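Local coordinates for protein putative methylase (Clostridium difficile, PDB 3LDU) that probably transfers methyl groups to guanine bases of ribosomal RNA, and binds GTP in its methyltransferase domain, at residues F47-A50 with K51-W55; D75-F78 with E79-R83; R226-I229 with S230-W233. All blocks are in the same frame, centred on the assembly; numbering follows the deposited sequence.

Contact 1 (F47-A50 with K51-W55); sequences FGIA and KSNMW
With OG set beside its own backbone N (chi1 -64°), Ser52 turns its hydroxyl back down the helix onto Gly48, and a similar first torsion (-79°) turns the amide of Asn53 back toward Ile49 O. Ser52 OG lies 2.7 Å from Gly48 O and donates to it, while Ser52 N reaches the same oxygen from the opposite face of the carbonyl plane at 2.9 Å. The next carbonyl, Ile49 O, is gripped likewise: Asn53 N arrives at 3.2 Å, and Asn53 ND2 at 2.9 Å from above the other face, its N-H path bent to 142°. The amide runs side by side with the Ile49 side chain, its ND2 3.8 Å from Ile49 CG2. Serine and asparagine suit this buried face because their short side chains let a donor reach the helix's own carbonyls. ND2 also bonds to Thr160 OG1, and Ala50, with only a methyl, lets Trp241 of helix 238-251 come close. On the outer flank Lys51 lays its CD against Phe47 CB, 3.9 Å away, before its chain bends and sends NZ to Leu28 O. These bonds run through the short helix 48-55 of the ferredoxin-like domain, where Ile49 and Ser52 also rest on strand 7-12. Doubling the donors on two successive carbonyls implies that the hydroxyl and ND2 find acceptors in their own helix, while Asn53 OD1 relies on Thr161 OG1.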
loop_
_atom_site.group_PDB
_atom_site.type_symbol
_atom_site.label_atom_id
_atom_site.label_comp_id
_atom_site.label_asym_id
_atom_site.label_seq_id
_atom_site.Cartn_x
_atom_site.Cartn_y
_atom_site.Cartn_z
ATOM N N PHE A 47 -0.493 12.255 16.958
ATOM C CA PHE A 47 -1.458 11.276 16.483
ATOM C C PHE A 47 -0.979 10.597 15.210
ATOM O O PHE A 47 -1.639 9.694 14.699
ATOM C CB PHE A 47 -2.821 11.933 16.235
ATOM C CG PHE A 47 -3.521 12.372 17.497
ATOM C CD1 PHE A 47 -4.392 11.520 18.156
ATOM C CD2 PHE A 47 -3.310 13.634 18.016
ATOM C CE1 PHE A 47 -5.041 11.917 19.308
ATOM C CE2 PHE A 47 -3.954 14.040 19.171
ATOM C CZ PHE A 47 -4.819 13.176 19.818
ATOM N N GLY A 48 0.185 11.015 14.721
ATOM C CA GLY A 48 0.635 10.653 13.385
ATOM C C GLY A 48 0.885 9.176 13.159
ATOM O O GLY A 48 0.575 8.634 12.091
ATOM N N ILE A 49 1.453 8.506 14.149
ATOM C CA ILE A 49 1.786 7.096 13.973
ATOM C C ILE A 49 0.504 6.269 13.892
ATOM O O ILE A 49 0.329 5.441 12.978
ATOM C CB ILE A 49 2.713 6.577 15.093
ATOM C CG1 ILE A 49 4.104 7.202 14.958
ATOM C CG2 ILE A 49 2.839 5.052 15.005
ATOM C CD1 ILE A 49 5.064 6.834 16.121
ATOM N N ALA A 50 -0.404 6.513 14.835
ATOM C CA ALA A 50 -1.691 5.824 14.873
ATOM C C ALA A 50 -2.529 6.111 13.620
ATOM O O ALA A 50 -3.047 5.195 12.964
ATOM C CB ALA A 50 -2.467 6.216 16.141
ATOM N N LYS A 51 -2.670 7.390 13.290
ATOM C CA LYS A 51 -3.501 7.781 12.146
ATOM C C LYS A 51 -2.951 7.286 10.822
ATOM O O LYS A 51 -3.719 6.906 9.949
ATOM C CB LYS A 51 -3.677 9.302 12.079
ATOM C CG LYS A 51 -4.827 9.822 12.943
ATOM C CD LYS A 51 -4.865 11.345 12.963
ATOM C CE LYS A 51 -4.925 11.933 11.559
ATOM N NZ LYS A 51 -5.010 13.424 11.598
ATOM N N SER A 52 -1.630 7.309 10.666
ATOM C CA SER A 52 -1.011 6.884 9.400
ATOM C C SER A 52 -1.199 5.394 9.154
ATOM O O SER A 52 -1.604 4.980 8.065
ATOM C CB SER A 52 0.472 7.257 9.380
ATOM O OG SER A 52 0.609 8.665 9.413
ATOM N N ASN A 53 -0.924 4.582 10.165
ATOM C CA ASN A 53 -1.187 3.150 10.076
ATOM C C ASN A 53 -2.670 2.849 9.880
ATOM O O ASN A 53 -3.038 1.942 9.131
ATOM C CB ASN A 53 -0.682 2.440 11.344
ATOM C CG ASN A 53 0.802 2.218 11.312
ATOM O OD1 ASN A 53 1.298 1.437 10.502
ATOM N ND2 ASN A 53 1.534 2.911 12.185
HETATM N N MSE A 54 -3.524 3.628 10.535
HETATM C CA MSE A 54 -4.963 3.366 10.485
HETATM C C MSE A 54 -5.556 3.658 9.111
HETATM O O MSE A 54 -6.424 2.915 8.619
HETATM C CB MSE A 54 -5.688 4.218 11.524
HETATM C CG MSE A 54 -7.201 4.036 11.558
HETATM SE SE MSE A 54 -7.765 2.203 11.972
HETATM C CE MSE A 54 -6.499 1.759 13.304
ATOM N N TRP A 55 -5.094 4.751 8.509
ATOM C CA TRP A 55 -5.802 5.361 7.387
ATOM C C TRP A 55 -5.124 5.249 6.021
ATOM O O TRP A 55 -5.808 5.287 4.996
ATOM C CB TRP A 55 -6.104 6.840 7.692
ATOM C CG TRP A 55 -7.261 7.009 8.641
ATOM C CD1 TRP A 55 -7.201 7.306 9.982
ATOM C CD2 TRP A 55 -8.641 6.829 8.328
ATOM N NE1 TRP A 55 -8.475 7.346 10.506
ATOM C CE2 TRP A 55 -9.376 7.053 9.514
ATOM C CE3 TRP A 55 -9.340 6.510 7.155
ATOM C CZ2 TRP A 55 -10.767 6.974 9.556
ATOM C CZ3 TRP A 55 -10.713 6.423 7.200
ATOM C CH2 TRP A 55 -11.416 6.654 8.390
#

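Contact 2 (D75-F78 with E79-R83); sequences DELF and ENTKR
Phe78 lies alongside Lys82, pointing the same way, so that the ring overlaps the aliphatic part of the lysine, with CZ 3.8 Å from Lys82 CD. Both side chains leave the helix with CG anti to the backbone N (chi1 179° for Phe78), and the fully extended lysine then carries NZ past the ring to a salt bridge with Glu124. Glu79 approaches from another direction: bent at chi2, it brings OE2 into the plane of the ring at its edge, 3.8 Å from Phe78 CD2, where the partly positive ring hydrogens lie. The phenylalanine is the natural choice here because it also meets Ile117 and Ala121 of helix 111-129 and takes a cation-pi contact from Lys120. This is how helix 74-82 of the THUMP domain is laid against helix 111-129, while strand 63-70 meets it through Phe69, against which Leu77, Asn80 and Thr81 rest. Thr81 is buried, and its hydroxyl turns back on the helix: OG1 donates to Leu77 O at 2.7 Å, whereas Thr81 N comes to that oxygen from the opposite face of its plane. Toward solvent, Glu76 and Asn80 run side by side, with Glu76 CG 3.5 Å from Asn80 ND2. A water joins their ends, giving a hydrogen to Glu76 OE1 at 2.6 Å and accepting one from Asn80 ND2, and Glu76 OE2 takes the backbone N of Lys72.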
loop_
_atom_site.group_PDB
_atom_site.type_symbol
_atom_site.label_atom_id
_atom_site.label_comp_id
_atom_site.label_asym_id
_atom_site.label_seq_id
_atom_site.Cartn_x
_atom_site.Cartn_y
_atom_site.Cartn_z
ATOM N N ASP A 75 33.325 2.404 10.180
ATOM C CA ASP A 75 33.661 3.222 11.346
ATOM C C ASP A 75 32.737 4.450 11.440
ATOM O O ASP A 75 32.230 4.780 12.513
ATOM C CB ASP A 75 35.134 3.647 11.310
ATOM C CG ASP A 75 36.088 2.472 11.483
ATOM O OD1 ASP A 75 35.731 1.507 12.192
ATOM O OD2 ASP A 75 37.201 2.516 10.915
ATOM N N GLU A 76 32.510 5.117 10.317
ATOM C CA GLU A 76 31.642 6.288 10.304
ATOM C C GLU A 76 30.187 5.902 10.622
ATOM O O GLU A 76 29.504 6.599 11.367
ATOM C CB GLU A 76 31.747 7.025 8.965
ATOM C CG GLU A 76 31.077 8.390 8.959
ATOM C CD GLU A 76 31.308 9.173 7.670
ATOM O OE1 GLU A 76 31.058 10.403 7.680
ATOM O OE2 GLU A 76 31.732 8.571 6.653
ATOM N N LEU A 77 29.721 4.796 10.042
ATOM C CA LEU A 77 28.381 4.272 10.340
ATOM C C LEU A 77 28.235 3.987 11.846
ATOM O O LEU A 77 27.249 4.378 12.475
ATOM C CB LEU A 77 28.110 2.997 9.526
ATOM C CG LEU A 77 26.831 2.211 9.858
ATOM C CD1 LEU A 77 25.612 3.058 9.533
ATOM C CD2 LEU A 77 26.758 0.894 9.084
ATOM N N PHE A 78 29.226 3.310 12.414
ATOM C CA PHE A 78 29.224 3.015 13.851
ATOM C C PHE A 78 29.211 4.278 14.716
ATOM O O PHE A 78 28.354 4.441 15.581
ATOM C CB PHE A 78 30.419 2.138 14.239
ATOM C CG PHE A 78 30.479 1.830 15.706
ATOM C CD1 PHE A 78 29.641 0.878 16.258
ATOM C CD2 PHE A 78 31.353 2.514 16.534
ATOM C CE1 PHE A 78 29.681 0.598 17.614
ATOM C CE2 PHE A 78 31.401 2.242 17.896
ATOM C CZ PHE A 78 30.568 1.278 18.437
ATOM N N GLU A 79 30.160 5.176 14.485
ATOM C CA GLU A 79 30.236 6.391 15.295
ATOM C C GLU A 79 28.955 7.224 15.226
ATOM O O GLU A 79 28.469 7.710 16.252
ATOM C CB GLU A 79 31.459 7.230 14.916
ATOM C CG GLU A 79 32.784 6.586 15.331
ATOM C CD GLU A 79 32.948 6.485 16.853
ATOM O OE1 GLU A 79 32.485 7.405 17.565
ATOM O OE2 GLU A 79 33.541 5.491 17.333
ATOM N N ASN A 80 28.396 7.384 14.030
ATOM C CA ASN A 80 27.180 8.181 13.894
ATOM C C ASN A 80 25.958 7.521 14.522
ATOM O O ASN A 80 25.081 8.200 15.052
ATOM C CB ASN A 80 26.918 8.533 12.422
ATOM C CG ASN A 80 27.964 9.479 11.861
ATOM O OD1 ASN A 80 28.622 10.197 12.613
ATOM N ND2 ASN A 80 28.135 9.474 10.549
ATOM N N THR A 81 25.897 6.194 14.465
ATOM C CA THR A 81 24.750 5.494 15.012
ATOM C C THR A 81 24.833 5.495 16.538
ATOM O O THR A 81 23.828 5.689 17.232
ATOM C CB THR A 81 24.702 4.046 14.507
ATOM O OG1 THR A 81 24.608 4.045 13.074
ATOM C CG2 THR A 81 23.493 3.313 15.105
ATOM N N LYS A 82 26.044 5.284 17.045
ATOM C CA LYS A 82 26.274 5.216 18.481
ATOM C C LYS A 82 25.968 6.540 19.185
ATOM O O LYS A 82 25.476 6.544 20.319
ATOM C CB LYS A 82 27.716 4.786 18.776
ATOM C CG LYS A 82 28.008 4.673 20.274
ATOM C CD LYS A 82 29.406 4.156 20.554
ATOM C CE LYS A 82 29.695 4.210 22.057
ATOM N NZ LYS A 82 31.058 3.725 22.397
ATOM N N ARG A 83 26.248 7.658 18.517
ATOM C CA ARG A 83 26.061 8.971 19.135
ATOM C C ARG A 83 24.595 9.365 19.281
ATOM O O ARG A 83 24.270 10.276 20.032
ATOM C CB ARG A 83 26.841 10.064 18.393
ATOM C CG ARG A 83 26.582 10.148 16.889
ATOM C CD ARG A 83 25.244 10.804 16.534
ATOM N NE ARG A 83 25.113 11.016 15.091
ATOM C CZ ARG A 83 23.995 11.397 14.479
ATOM N NH1 ARG A 83 22.888 11.607 15.178
ATOM N NH2 ARG A 83 23.982 11.568 13.163
HETATM O O HOH W 1 29.245 11.829 8.927
#

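Contact 3 (R226-I229 with S230-W233); sequences REFI and SEKW
Glu231 reaches back to Phe228 and makes the tight part of this turn, its OE1 accepting the backbone N of Phe228 at 2.9 Å through the anti lone pair. This bond resembles the glutamate half of a capping box: a residue three places into a short 3-10 turn returns its carboxylate to the N-H at the start, although phenylalanine has no polar group to reciprocate. A backbone bond of the turn runs the other way, Glu231 N donating to Phe228 O at 3.1 Å. With CG beside the backbone N (chi1 -70°) and the chain extended beyond it, the carboxylate comes to the edge of the Phe228 ring, near its plane, and Glu231 OE1 lies 3.8 Å from Phe228 CD2. The ring itself is buried, meeting Trp241 of helix 238-251. Before the turn, Arg226 anchors the chain by directing NE and NH2 side-on at the single atom Glu227 O, the closer bond, from NH2, being 2.9 Å; its NH1 bonds to Asp163 O and Lys167 O. Next along, Lys232 N donates to Ile229 O, and the Trp233 indole approaches that oxygen obliquely, with CD1 3.7 Å from Ile229 O and NE1 bonded to Lys142 O. Ser230 CB sits over the centre of one indole face, a spot that suits a small residue, while its OG is held by Thr160 O. The other side is much looser. Glu227 and Lys232 are both exposed, and Glu227 OE1 stays 4.4 Å from Lys232 NZ, beyond a salt bridge. Since Arg245 also forms a salt bridge with Glu231 OE1, that carboxylate would be expected to favour its charged form, whereas the exposed pair probably contributes only a weak, solvent-screened attraction.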
loop_
_atom_site.group_PDB
_atom_site.type_symbol
_atom_site.label_atom_id
_atom_site.label_comp_id
_atom_site.label_asym_id
_atom_site.label_seq_id
_atom_site.Cartn_x
_atom_site.Cartn_y
_atom_site.Cartn_z
ATOM N N ARG A 226 -6.942 -4.851 11.888
ATOM C CA ARG A 226 -5.650 -5.474 12.123
ATOM C C ARG A 226 -4.885 -4.769 13.239
ATOM O O ARG A 226 -5.311 -3.720 13.734
ATOM C CB ARG A 226 -4.807 -5.519 10.851
ATOM C CG ARG A 226 -4.566 -4.163 10.201
ATOM C CD ARG A 226 -3.328 -4.231 9.323
ATOM N NE ARG A 226 -2.119 -4.348 10.136
ATOM C CZ ARG A 226 -0.898 -4.591 9.656
ATOM N NH1 ARG A 226 -0.713 -4.770 8.359
ATOM N NH2 ARG A 226 0.143 -4.673 10.475
ATOM N N GLU A 227 -3.758 -5.346 13.631
ATOM C CA GLU A 227 -2.950 -4.716 14.668
ATOM C C GLU A 227 -1.579 -4.266 14.157
ATOM O O GLU A 227 -1.146 -4.646 13.066
ATOM C CB GLU A 227 -2.854 -5.579 15.918
ATOM C CG GLU A 227 -2.228 -6.933 15.746
ATOM C CD GLU A 227 -2.410 -7.786 16.996
ATOM O OE1 GLU A 227 -1.492 -7.819 17.848
ATOM O OE2 GLU A 227 -3.487 -8.402 17.138
ATOM N N PHE A 228 -0.930 -3.419 14.940
ATOM C CA PHE A 228 0.330 -2.813 14.533
ATOM C C PHE A 228 1.332 -2.970 15.648
ATOM O O PHE A 228 0.974 -2.895 16.830
ATOM C CB PHE A 228 0.108 -1.340 14.216
ATOM C CG PHE A 228 -0.907 -1.129 13.143
ATOM C CD1 PHE A 228 -0.536 -1.179 11.813
ATOM C CD2 PHE A 228 -2.239 -0.924 13.463
ATOM C CE1 PHE A 228 -1.481 -1.003 10.811
ATOM C CE2 PHE A 228 -3.179 -0.743 12.472
ATOM C CZ PHE A 228 -2.798 -0.789 11.143
ATOM N N ILE A 229 2.590 -3.205 15.285
ATOM C CA ILE A 229 3.622 -3.463 16.301
ATOM C C ILE A 229 3.747 -2.325 17.317
ATOM O O ILE A 229 3.989 -2.588 18.493
ATOM C CB ILE A 229 4.990 -3.767 15.640
ATOM C CG1 ILE A 229 5.944 -4.428 16.636
ATOM C CG2 ILE A 229 5.606 -2.491 15.055
ATOM C CD1 ILE A 229 5.423 -5.731 17.211
ATOM N N SER A 230 3.564 -1.072 16.893
ATOM C CA SER A 230 3.743 0.080 17.798
ATOM C C SER A 230 2.629 0.242 18.833
ATOM O O SER A 230 2.740 1.068 19.758
ATOM C CB SER A 230 3.875 1.386 17.004
ATOM O OG SER A 230 2.772 1.549 16.116
ATOM N N GLU A 231 1.555 -0.528 18.685
ATOM C CA GLU A 231 0.493 -0.504 19.682
ATOM C C GLU A 231 0.982 -1.052 21.019
ATOM O O GLU A 231 0.381 -0.778 22.063
ATOM C CB GLU A 231 -0.735 -1.282 19.210
ATOM C CG GLU A 231 -1.472 -0.607 18.070
ATOM C CD GLU A 231 -2.735 -1.345 17.711
ATOM O OE1 GLU A 231 -2.652 -2.312 16.924
ATOM O OE2 GLU A 231 -3.810 -0.965 18.224
ATOM N N LYS A 232 2.065 -1.825 20.990
ATOM C CA LYS A 232 2.638 -2.358 22.230
ATOM C C LYS A 232 3.737 -1.474 22.843
ATOM O O LYS A 232 4.223 -1.761 23.940
ATOM C CB LYS A 232 3.186 -3.770 22.019
ATOM C CG LYS A 232 2.161 -4.758 21.467
ATOM C CD LYS A 232 2.793 -6.131 21.275
ATOM C CE LYS A 232 1.796 -7.140 20.731
ATOM N NZ LYS A 232 0.634 -7.320 21.647
ATOM N N TRP A 233 4.115 -0.401 22.160
ATOM C CA TRP A 233 5.228 0.423 22.628
ATOM C C TRP A 233 4.903 1.189 23.900
ATOM O O TRP A 233 3.957 1.971 23.938
ATOM C CB TRP A 233 5.644 1.422 21.553
ATOM C CG TRP A 233 6.314 0.813 20.367
ATOM C CD1 TRP A 233 6.609 -0.510 20.170
ATOM C CD2 TRP A 233 6.801 1.513 19.214
ATOM N NE1 TRP A 233 7.234 -0.672 18.946
ATOM C CE2 TRP A 233 7.363 0.553 18.346
ATOM C CE3 TRP A 233 6.809 2.859 18.830
ATOM C CZ2 TRP A 233 7.931 0.900 17.114
ATOM C CZ3 TRP A 233 7.373 3.200 17.618
ATOM C CH2 TRP A 233 7.925 2.223 16.770
#

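In the fold
Contacts 1 and 3 lie in different domains of the chain yet form one junction, their centres about 11 Å apart. Asn53 O lies 3.4 Å from Phe228 CZ, and Ile49 CG2 lies 3.7 Å from Ser230 OG, so helix 48-55 of the ferredoxin-like domain rests directly on the 226-233 loop of the methyltransferase domain. Helix 238-251 ties them further: Trp241 and Arg245 each touch both. Thr160 likewise serves both Asn53 and Ser230. Contact 2 stands apart in the THUMP domain, its centre about 31 Å from that of contact 1 and 29 Å from that of contact 3. All three lie away from the GTP pocket.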